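Local atomic coordinates of Non-ribosomal peptide synthetase (Streptomyces halstedii, PDB entry 3WV4), a protein that belongs to the ANL clan of AMP-binding enzymes and is the N-terminal part of a non-ribosomal peptide synthetase. Residues M285-S290 against F312-A317; M294-I299 against D325-A330; Q81-W86 against A173-L178. All coordinates share one frame; numbering follows the deposited sequence.

Interaction 3 (81-86 with 173-178) closes before the other two open, whereas interactions 1 and 2 interleave along the chain: 285-290, 294-299, 312-317, 325-330. Interaction 1 pairs parallel strands 284-287 and 311-314; interaction 2 packs helix 289-300, which links those strands, against helix 321-330, which follows the second. Their centres lie about 13 Å apart and they touch directly, Met285 SD standing 3.7 Å from Leu295 CD2, so sheet and helix layer form one continuous core. Interaction 3 joins helices 73-89 and 168-180, with its centre about 35 Å from that of interaction 1 and about 43 Å from that of interaction 2, in a separate alpha/beta region of the AMP-binding fold.

Interaction 1: residues M285-S290 against F312-A317; sequences MPIVPS and FTNSAA
Met285 meets Phe312 in a parallel bridge between strands 284-287 and 311-314. Its CG lies anti to the backbone N (chi1 -173°) and the chain beyond runs extended, which carries the sulfur to the edge of the Phe312 ring. CB lies 4.0 Å from Phe312 CD1; farther out, SD stands 3.8 Å from Phe312 CE1. The sulfur is 83° off the ring normal, so this Met-aromatic contact is made at the ring edge. Ile287, on the same face, brings CG2 to 3.8 Å from Phe312 CD1, while Leu295 of helix 289-300 touches both Met285 and Phe312. These strands and that helix form a beta-alpha-beta unit, whose backbone ladder is anchored at Thr313: its N donates to Met285 O (3.3 Å), and its O receives Ile287 N in a nearly straight bond of 2.8 Å (174° at the hydrogen). At the end of its strand, Asn314 ND2 donates to Ala317 O at 2.7 Å, with the acceptor in the amide plane. This bond fixes the amide's rotation and ties residue 317 back to the strand end, near Pro289, whose CG lies 3.5 Å from Ala317 O.

Interaction 2: residues M294-I299 against D325-A330; sequences MLTTLI and DALRSA
Thr296 and Ala326 form the closest pairing of segments 294-299 and 325-330, and the contact is apolar throughout: no hydrogen bond crosses between the two segments. Three methyl-bearing side chains do the touching on the first helix and three on the second. Thr296 CG2 sits 3.5 Å from Ala326 CB, and the same methyl reaches Leu327 CD2 at 3.9 Å, so one branch of the threonine touches two successive residues of the other helix. One turn on, Ile299 presents CG2 to Ala330 CB at 3.6 Å, and CG1 also touches that methyl. Leu295 adds a looser contact, its CD2 lying 4.5 Å from Leu327 CD2 on the side that faces the sheet, where both leucines also touch Phe312.

The polar interactions run within each helix or to residues beyond the two segments. Thr296 OG1 lies between the backbone N and the carbonyl carbon (chi1 54°), which turns the hydroxyl back to Ser293 O on its own helix and presents CG2 to Ala326 and Leu327. The hydroxyl is thus satisfied without a partner across the contact. On the second helix, Asp325 OD1 accepts from Gln321 NE2, and Arg328 forms a salt bridge with Glu356, away from this interface.

The backbone geometry locates the approach. The segment axes come to 9.5 Å and cross at 43°, and the backbones are nearest at Thr296 and Ala326, with CA atoms 6.0 Å apart, where methyl meets methyl. Helices 289-300 and 321-330, each following a parallel strand of the sheet and packed side by side over Phe312, are characteristic of a layered alpha/beta fold.

Interaction 3: residues Q81-W86 against A173-L178; sequences QAFSAW and ADVERL
Helices 73-89 and 168-180 of the alpha/beta region built round the parallel sheet of strands 121-124, 97-101, 145-148 and 165-167 meet here, and Ala82 and Val175 mark their tightest point. Ala82 CB lies 3.4 Å from Val175 O and 3.6 Å from Val175 CG1, so the methyl lies against both the backbone carbonyl oxygen and a branch of the valine. The axes of the two segments come within 8.3 Å, and their directions differ by 113°, so the helices cross steeply and the contact is confined to about one turn of each.

Val175 divides its branches between neighbours. CG1 is anti to the backbone N (chi1 166°) and goes to Ala82, while CG2 reaches the edge of the Phe83 ring, 4.0 Å from CD1. Helix 168-180 follows directly on edge strand 165-167 of the sheet, and helix 73-89 carries Phe83 and Trp86 toward the neighbouring strand 145-148: Phe83 touches Ile147 and Trp86 touches Leu145. Trp86 also meets Tyr166 edge-to-face.

Leu178 packs against Ala82, Ala85 and Trp86; its CA and that of Ala82 are the nearest pair across the segments. Its CD1 stands 3.8 Å from Trp86 N and 4.0 Å from Trp86 CB, and its CD2 lies 4.2 Å from Ala85 CB. At the indole's edge, Trp86 CD1 is 4.1 Å from Asp174 CB, with the ring and carboxylate planes nearly coplanar. Asp174 OD1 is held on its own helix by a salt bridge with Arg177 NH2, which approaches from above the carboxylate plane, 58° out of it, while the oxygen lies almost in the guanidinium plane.

Interaction 1: residues M285-S290 against F312-A317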
loop_
_atom_site.group_PDB
_atom_site.type_symbol
_atom_site.label_atom_id
_atom_site.label_comp_id
_atom_site.label_asym_id
_atom_site.label_seq_id
_atom_site.Cartn_x
_atom_site.Cartn_y
_atom_site.Cartn_z
ATOM N N MET A 285 -2.269 13.194 -4.692
ATOM C CA MET A 285 -2.119 13.209 -3.244
ATOM C C MET A 285 -3.115 12.292 -2.610
ATOM O O MET A 285 -4.314 12.601 -2.582
ATOM C CB MET A 285 -2.354 14.605 -2.692
ATOM C CG MET A 285 -2.049 14.727 -1.218
ATOM S SD MET A 285 -2.294 16.373 -0.518
ATOM C CE MET A 285 -1.781 15.950 1.153
ATOM N N PRO A 286 -2.647 11.181 -2.091
ATOM C CA PRO A 286 -3.641 10.388 -1.345
ATOM C C PRO A 286 -3.928 11.104 -0.032
ATOM O O PRO A 286 -3.014 11.705 0.545
ATOM C CB PRO A 286 -2.942 9.021 -1.140
ATOM C CG PRO A 286 -1.495 9.275 -1.405
ATOM C CD PRO A 286 -1.405 10.436 -2.354
ATOM N N ILE A 287 -5.169 11.067 0.421
ATOM C CA ILE A 287 -5.539 11.731 1.665
ATOM C C ILE A 287 -6.460 10.863 2.530
ATOM O O ILE A 287 -6.984 9.834 2.087
ATOM C CB ILE A 287 -6.329 13.047 1.393
ATOM C CG1 ILE A 287 -7.568 12.729 0.550
ATOM C CG2 ILE A 287 -5.453 14.073 0.696
ATOM C CD1 ILE A 287 -8.600 13.832 0.570
ATOM N N VAL A 288 -6.676 11.369 3.739
ATOM C CA VAL A 288 -7.608 10.870 4.730
ATOM C C VAL A 288 -8.345 12.122 5.254
ATOM O O VAL A 288 -7.816 13.240 5.130
ATOM C CB VAL A 288 -6.755 10.156 5.816
ATOM C CG1 VAL A 288 -7.503 9.922 7.104
ATOM C CG2 VAL A 288 -6.197 8.857 5.289
ATOM N N PRO A 289 -9.602 11.976 5.768
ATOM C CA PRO A 289 -10.328 13.191 6.178
ATOM C C PRO A 289 -9.495 14.184 6.992
ATOM O O PRO A 289 -9.538 15.407 6.716
ATOM C CB PRO A 289 -11.488 12.638 6.984
ATOM C CG PRO A 289 -11.811 11.364 6.256
ATOM C CD PRO A 289 -10.466 10.788 5.881
ATOM N N SER A 290 -8.733 13.660 7.956
ATOM C CA SER A 290 -7.992 14.512 8.860
ATOM C C SER A 290 -6.946 15.313 8.082
ATOM O O SER A 290 -6.906 16.525 8.202
ATOM C CB SER A 290 -7.412 13.745 10.043
ATOM O OG SER A 290 -6.285 12.985 9.625
ATOM N N PHE A 312 -7.003 14.070 -5.620
ATOM C CA PHE A 312 -6.979 13.602 -4.273
ATOM C C PHE A 312 -7.725 12.275 -4.216
ATOM O O PHE A 312 -8.855 12.183 -4.730
ATOM C CB PHE A 312 -7.729 14.546 -3.345
ATOM C CG PHE A 312 -7.122 15.889 -3.266
ATOM C CD1 PHE A 312 -6.007 16.115 -2.475
ATOM C CD2 PHE A 312 -7.648 16.951 -4.013
ATOM C CE1 PHE A 312 -5.423 17.374 -2.417
ATOM C CE2 PHE A 312 -7.049 18.218 -3.964
ATOM C CZ PHE A 312 -5.921 18.425 -3.162
ATOM N N THR A 313 -7.119 11.283 -3.573
ATOM C CA THR A 313 -7.757 10.007 -3.438
ATOM C C THR A 313 -7.934 9.685 -1.943
ATOM O O THR A 313 -6.989 9.702 -1.178
ATOM C CB THR A 313 -6.999 8.896 -4.175
ATOM O OG1 THR A 313 -5.716 8.693 -3.632
ATOM C CG2 THR A 313 -6.786 9.286 -5.563
ATOM N N ASN A 314 -9.154 9.334 -1.586
ATOM C CA ASN A 314 -9.509 9.134 -0.224
ATOM C C ASN A 314 -9.936 7.700 -0.066
ATOM O O ASN A 314 -10.886 7.238 -0.727
ATOM C CB ASN A 314 -10.645 10.060 0.192
ATOM C CG ASN A 314 -10.950 9.954 1.686
ATOM O OD1 ASN A 314 -10.121 10.310 2.516
ATOM N ND2 ASN A 314 -12.122 9.493 2.020
ATOM N N SER A 315 -9.198 6.994 0.792
ATOM C CA SER A 315 -9.638 5.710 1.300
ATOM C C SER A 315 -9.919 5.998 2.790
ATOM O O SER A 315 -10.321 7.115 3.152
ATOM C CB SER A 315 -8.597 4.572 0.997
ATOM O OG SER A 315 -7.240 4.932 1.244
ATOM N N ALA A 316 -9.746 5.013 3.650
ATOM C CA ALA A 316 -9.882 5.243 5.088
ATOM C C ALA A 316 -11.321 5.510 5.555
ATOM O O ALA A 316 -11.828 4.713 6.342
ATOM C CB ALA A 316 -8.951 6.361 5.568
ATOM N N ALA A 317 -11.966 6.599 5.118
ATOM C CA ALA A 317 -13.290 7.007 5.683
ATOM C C ALA A 317 -13.970 8.143 4.948
ATOM O O ALA A 317 -13.331 8.933 4.314
ATOM C CB ALA A 317 -13.145 7.399 7.151
#

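Interaction 2: residues M294-I299 against D325-A330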
loop_
_atom_site.group_PDB
_atom_site.type_symbol
_atom_site.label_atom_id
_atom_site.label_comp_id
_atom_site.label_asym_id
_atom_site.label_seq_id
_atom_site.Cartn_x
_atom_site.Cartn_y
_atom_site.Cartn_z
ATOM N N MET A 294 -6.988 19.653 7.364
ATOM C CA MET A 294 -5.756 20.400 7.627
ATOM C C MET A 294 -5.314 21.155 6.359
ATOM O O MET A 294 -4.933 22.330 6.435
ATOM C CB MET A 294 -4.652 19.459 8.078
ATOM C CG MET A 294 -3.461 20.097 8.796
ATOM S SD MET A 294 -1.952 19.058 8.841
ATOM C CE MET A 294 -2.586 17.411 9.239
ATOM N N LEU A 295 -5.355 20.474 5.205
ATOM C CA LEU A 295 -4.989 21.108 3.945
ATOM C C LEU A 295 -5.899 22.300 3.550
ATOM O O LEU A 295 -5.431 23.306 3.048
ATOM C CB LEU A 295 -4.954 20.082 2.792
ATOM C CG LEU A 295 -4.414 20.582 1.411
ATOM C CD1 LEU A 295 -3.197 21.490 1.529
ATOM C CD2 LEU A 295 -4.090 19.490 0.390
ATOM N N THR A 296 -7.193 22.181 3.762
ATOM C CA THR A 296 -8.117 23.268 3.423
ATOM C C THR A 296 -7.955 24.473 4.392
ATOM O O THR A 296 -7.986 25.629 3.968
ATOM C CB THR A 296 -9.547 22.762 3.471
ATOM O OG1 THR A 296 -9.777 22.165 4.747
ATOM C CG2 THR A 296 -9.784 21.702 2.355
ATOM N N THR A 297 -7.756 24.173 5.674
ATOM C CA THR A 297 -7.388 25.139 6.714
ATOM C C THR A 297 -6.065 25.892 6.362
ATOM O O THR A 297 -6.030 27.137 6.391
ATOM C CB THR A 297 -7.306 24.384 8.059
ATOM O OG1 THR A 297 -8.606 23.863 8.361
ATOM C CG2 THR A 297 -6.829 25.254 9.206
ATOM N N LEU A 298 -5.030 25.141 5.955
ATOM C CA LEU A 298 -3.726 25.735 5.592
ATOM C C LEU A 298 -3.745 26.594 4.317
ATOM O O LEU A 298 -2.947 27.534 4.165
ATOM C CB LEU A 298 -2.624 24.680 5.429
ATOM C CG LEU A 298 -1.913 24.021 6.600
ATOM C CD1 LEU A 298 -2.755 23.923 7.846
ATOM C CD2 LEU A 298 -1.405 22.637 6.200
ATOM N N ILE A 299 -4.636 26.264 3.397
ATOM C CA ILE A 299 -4.613 26.905 2.073
ATOM C C ILE A 299 -5.087 28.357 2.125
ATOM O O ILE A 299 -4.592 29.179 1.362
ATOM C CB ILE A 299 -5.390 26.082 1.023
ATOM C CG1 ILE A 299 -4.902 26.424 -0.389
ATOM C CG2 ILE A 299 -6.886 26.261 1.166
ATOM C CD1 ILE A 299 -3.498 25.973 -0.696
ATOM N N ASP A 325 -15.896 20.364 -0.861
ATOM C CA ASP A 325 -16.137 21.657 -1.463
ATOM C C ASP A 325 -14.914 22.530 -1.289
ATOM O O ASP A 325 -14.487 23.218 -2.233
ATOM C CB ASP A 325 -17.362 22.339 -0.842
ATOM C CG ASP A 325 -18.704 21.648 -1.199
ATOM O OD1 ASP A 325 -18.780 20.834 -2.165
ATOM O OD2 ASP A 325 -19.697 21.908 -0.459
ATOM N N ALA A 326 -14.325 22.473 -0.100
ATOM C CA ALA A 326 -13.209 23.338 0.214
ATOM C C ALA A 326 -11.995 22.974 -0.643
ATOM O O ALA A 326 -11.228 23.835 -1.054
ATOM C CB ALA A 326 -12.879 23.204 1.664
ATOM N N LEU A 327 -11.831 21.680 -0.907
ATOM C CA LEU A 327 -10.716 21.227 -1.684
ATOM C C LEU A 327 -10.899 21.691 -3.116
ATOM O O LEU A 327 -9.938 22.082 -3.766
ATOM C CB LEU A 327 -10.650 19.711 -1.707
ATOM C CG LEU A 327 -10.013 18.978 -0.542
ATOM C CD1 LEU A 327 -10.321 17.503 -0.760
ATOM C CD2 LEU A 327 -8.515 19.251 -0.355
ATOM N N ARG A 328 -12.128 21.601 -3.605
ATOM C CA ARG A 328 -12.391 21.953 -4.993
ATOM C C ARG A 328 -12.210 23.444 -5.216
ATOM O O ARG A 328 -11.719 23.869 -6.259
ATOM C CB ARG A 328 -13.768 21.508 -5.416
ATOM C CG ARG A 328 -13.800 20.055 -5.799
ATOM C CD ARG A 328 -15.212 19.621 -6.126
ATOM N NE ARG A 328 -15.225 18.198 -6.429
ATOM C CZ ARG A 328 -16.204 17.358 -6.089
ATOM N NH1 ARG A 328 -17.238 17.796 -5.408
ATOM N NH2 ARG A 328 -16.151 16.058 -6.434
ATOM N N SER A 329 -12.578 24.220 -4.192
ATOM C CA SER A 329 -12.429 25.643 -4.230
ATOM C C SER A 329 -10.935 26.061 -4.229
ATOM O O SER A 329 -10.537 26.921 -4.989
ATOM C CB SER A 329 -13.195 26.244 -3.046
ATOM O OG SER A 329 -13.145 27.643 -3.045
ATOM N N ALA A 330 -10.135 25.382 -3.422
ATOM C CA ALA A 330 -8.705 25.649 -3.313
ATOM C C ALA A 330 -7.912 25.093 -4.491
ATOM O O ALA A 330 -6.970 25.735 -4.922
ATOM C CB ALA A 330 -8.154 25.095 -2.013
#

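Interaction 3: residues Q81-W86 against A173-L178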
loop_
_atom_site.group_PDB
_atom_site.type_symbol
_atom_site.label_atom_id
_atom_site.label_comp_id
_atom_site.label_asym_id
_atom_site.label_seq_id
_atom_site.Cartn_x
_atom_site.Cartn_y
_atom_site.Cartn_z
ATOM N N GLN A 81 18.613 -4.647 -5.393
ATOM C CA GLN A 81 19.525 -5.798 -5.633
ATOM C C GLN A 81 20.538 -5.972 -4.514
ATOM O O GLN A 81 20.758 -7.090 -4.010
ATOM C CB GLN A 81 20.265 -5.582 -6.958
ATOM C CG GLN A 81 19.296 -5.642 -8.117
ATOM C CD GLN A 81 19.950 -5.341 -9.459
ATOM O OE1 GLN A 81 21.054 -4.828 -9.522
ATOM N NE2 GLN A 81 19.268 -5.680 -10.525
ATOM N N ALA A 82 21.162 -4.862 -4.106
ATOM C CA ALA A 82 22.143 -4.921 -3.026
ATOM C C ALA A 82 21.504 -5.447 -1.759
ATOM O O ALA A 82 22.065 -6.294 -1.033
ATOM C CB ALA A 82 22.766 -3.549 -2.811
ATOM N N PHE A 83 20.289 -4.984 -1.482
ATOM C CA PHE A 83 19.609 -5.469 -0.289
ATOM C C PHE A 83 19.276 -6.961 -0.413
ATOM O O PHE A 83 19.383 -7.702 0.566
ATOM C CB PHE A 83 18.373 -4.635 0.077
ATOM C CG PHE A 83 17.754 -5.089 1.347
ATOM C CD1 PHE A 83 18.393 -4.827 2.558
ATOM C CD2 PHE A 83 16.681 -5.934 1.322
ATOM C CE1 PHE A 83 17.881 -5.325 3.740
ATOM C CE2 PHE A 83 16.142 -6.410 2.495
ATOM C CZ PHE A 83 16.737 -6.105 3.724
ATOM N N SER A 84 18.918 -7.424 -1.626
ATOM C CA SER A 84 18.734 -8.848 -1.836
ATOM C C SER A 84 20.048 -9.642 -1.492
ATOM O O SER A 84 19.997 -10.702 -0.864
ATOM C CB SER A 84 18.290 -9.138 -3.265
ATOM O OG SER A 84 17.021 -8.566 -3.559
ATOM N N ALA A 85 21.219 -9.129 -1.890
ATOM C CA ALA A 85 22.476 -9.831 -1.606
ATOM C C ALA A 85 22.724 -9.878 -0.125
ATOM O O ALA A 85 23.236 -10.844 0.384
ATOM C CB ALA A 85 23.637 -9.151 -2.281
ATOM N N TRP A 86 22.302 -8.843 0.586
ATOM C CA TRP A 86 22.386 -8.868 2.012
ATOM C C TRP A 86 21.515 -9.957 2.593
ATOM O O TRP A 86 21.915 -10.622 3.537
ATOM C CB TRP A 86 21.942 -7.510 2.555
ATOM C CG TRP A 86 22.142 -7.320 3.973
ATOM C CD1 TRP A 86 23.252 -6.830 4.576
ATOM C CD2 TRP A 86 21.164 -7.508 4.996
ATOM N NE1 TRP A 86 23.051 -6.747 5.946
ATOM C CE2 TRP A 86 21.785 -7.164 6.240
ATOM C CE3 TRP A 86 19.847 -7.997 5.007
ATOM C CZ2 TRP A 86 21.118 -7.242 7.455
ATOM C CZ3 TRP A 86 19.171 -8.062 6.226
ATOM C CH2 TRP A 86 19.816 -7.720 7.439
ATOM N N ALA A 173 25.548 0.334 5.574
ATOM C CA ALA A 173 26.959 0.375 5.162
ATOM C C ALA A 173 27.294 -0.814 4.277
ATOM O O ALA A 173 27.939 -0.670 3.231
ATOM C CB ALA A 173 27.890 0.399 6.391
ATOM N N ASP A 174 26.872 -1.994 4.711
ATOM C CA ASP A 174 27.077 -3.213 3.938
ATOM C C ASP A 174 26.356 -3.186 2.625
ATOM O O ASP A 174 26.900 -3.635 1.630
ATOM C CB ASP A 174 26.607 -4.441 4.742
ATOM C CG ASP A 174 27.446 -4.652 5.994
ATOM O OD1 ASP A 174 28.649 -4.240 5.975
ATOM O OD2 ASP A 174 26.894 -5.201 6.982
ATOM N N VAL A 175 25.116 -2.700 2.618
ATOM C CA VAL A 175 24.336 -2.676 1.379
ATOM C C VAL A 175 25.053 -1.806 0.368
ATOM O O VAL A 175 25.046 -2.089 -0.828
ATOM C CB VAL A 175 22.887 -2.182 1.586
ATOM C CG1 VAL A 175 22.210 -1.845 0.261
ATOM C CG2 VAL A 175 22.063 -3.234 2.287
ATOM N N GLU A 176 25.636 -0.713 0.826
ATOM C CA GLU A 176 26.387 0.154 -0.097
ATOM C C GLU A 176 27.635 -0.543 -0.673
ATOM O O GLU A 176 27.912 -0.443 -1.885
ATOM C CB GLU A 176 26.744 1.469 0.598
ATOM C CG GLU A 176 25.504 2.323 0.770
ATOM C CD GLU A 176 25.746 3.639 1.466
ATOM O OE1 GLU A 176 26.546 3.685 2.439
ATOM O OE2 GLU A 176 25.069 4.616 1.074
ATOM N N ARG A 177 28.357 -1.266 0.169
ATOM C CA ARG A 177 29.506 -2.016 -0.314
ATOM C C ARG A 177 29.039 -3.005 -1.347
ATOM O O ARG A 177 29.629 -3.159 -2.395
ATOM C CB ARG A 177 30.160 -2.788 0.800
ATOM C CG ARG A 177 30.960 -1.979 1.804
ATOM C CD ARG A 177 31.729 -2.936 2.761
ATOM N NE ARG A 177 30.841 -3.961 3.407
ATOM C CZ ARG A 177 30.601 -5.202 2.922
ATOM N NH1 ARG A 177 31.181 -5.636 1.796
ATOM N NH2 ARG A 177 29.763 -6.018 3.542
ATOM N N LEU A 178 27.930 -3.672 -1.035
ATOM C CA LEU A 178 27.377 -4.666 -1.923
ATOM C C LEU A 178 26.930 -4.028 -3.194
ATOM O O LEU A 178 27.062 -4.606 -4.264
ATOM C CB LEU A 178 26.209 -5.356 -1.273
ATOM C CG LEU A 178 26.637 -6.343 -0.178
ATOM C CD1 LEU A 178 25.471 -6.731 0.735
ATOM C CD2 LEU A 178 27.287 -7.569 -0.808
#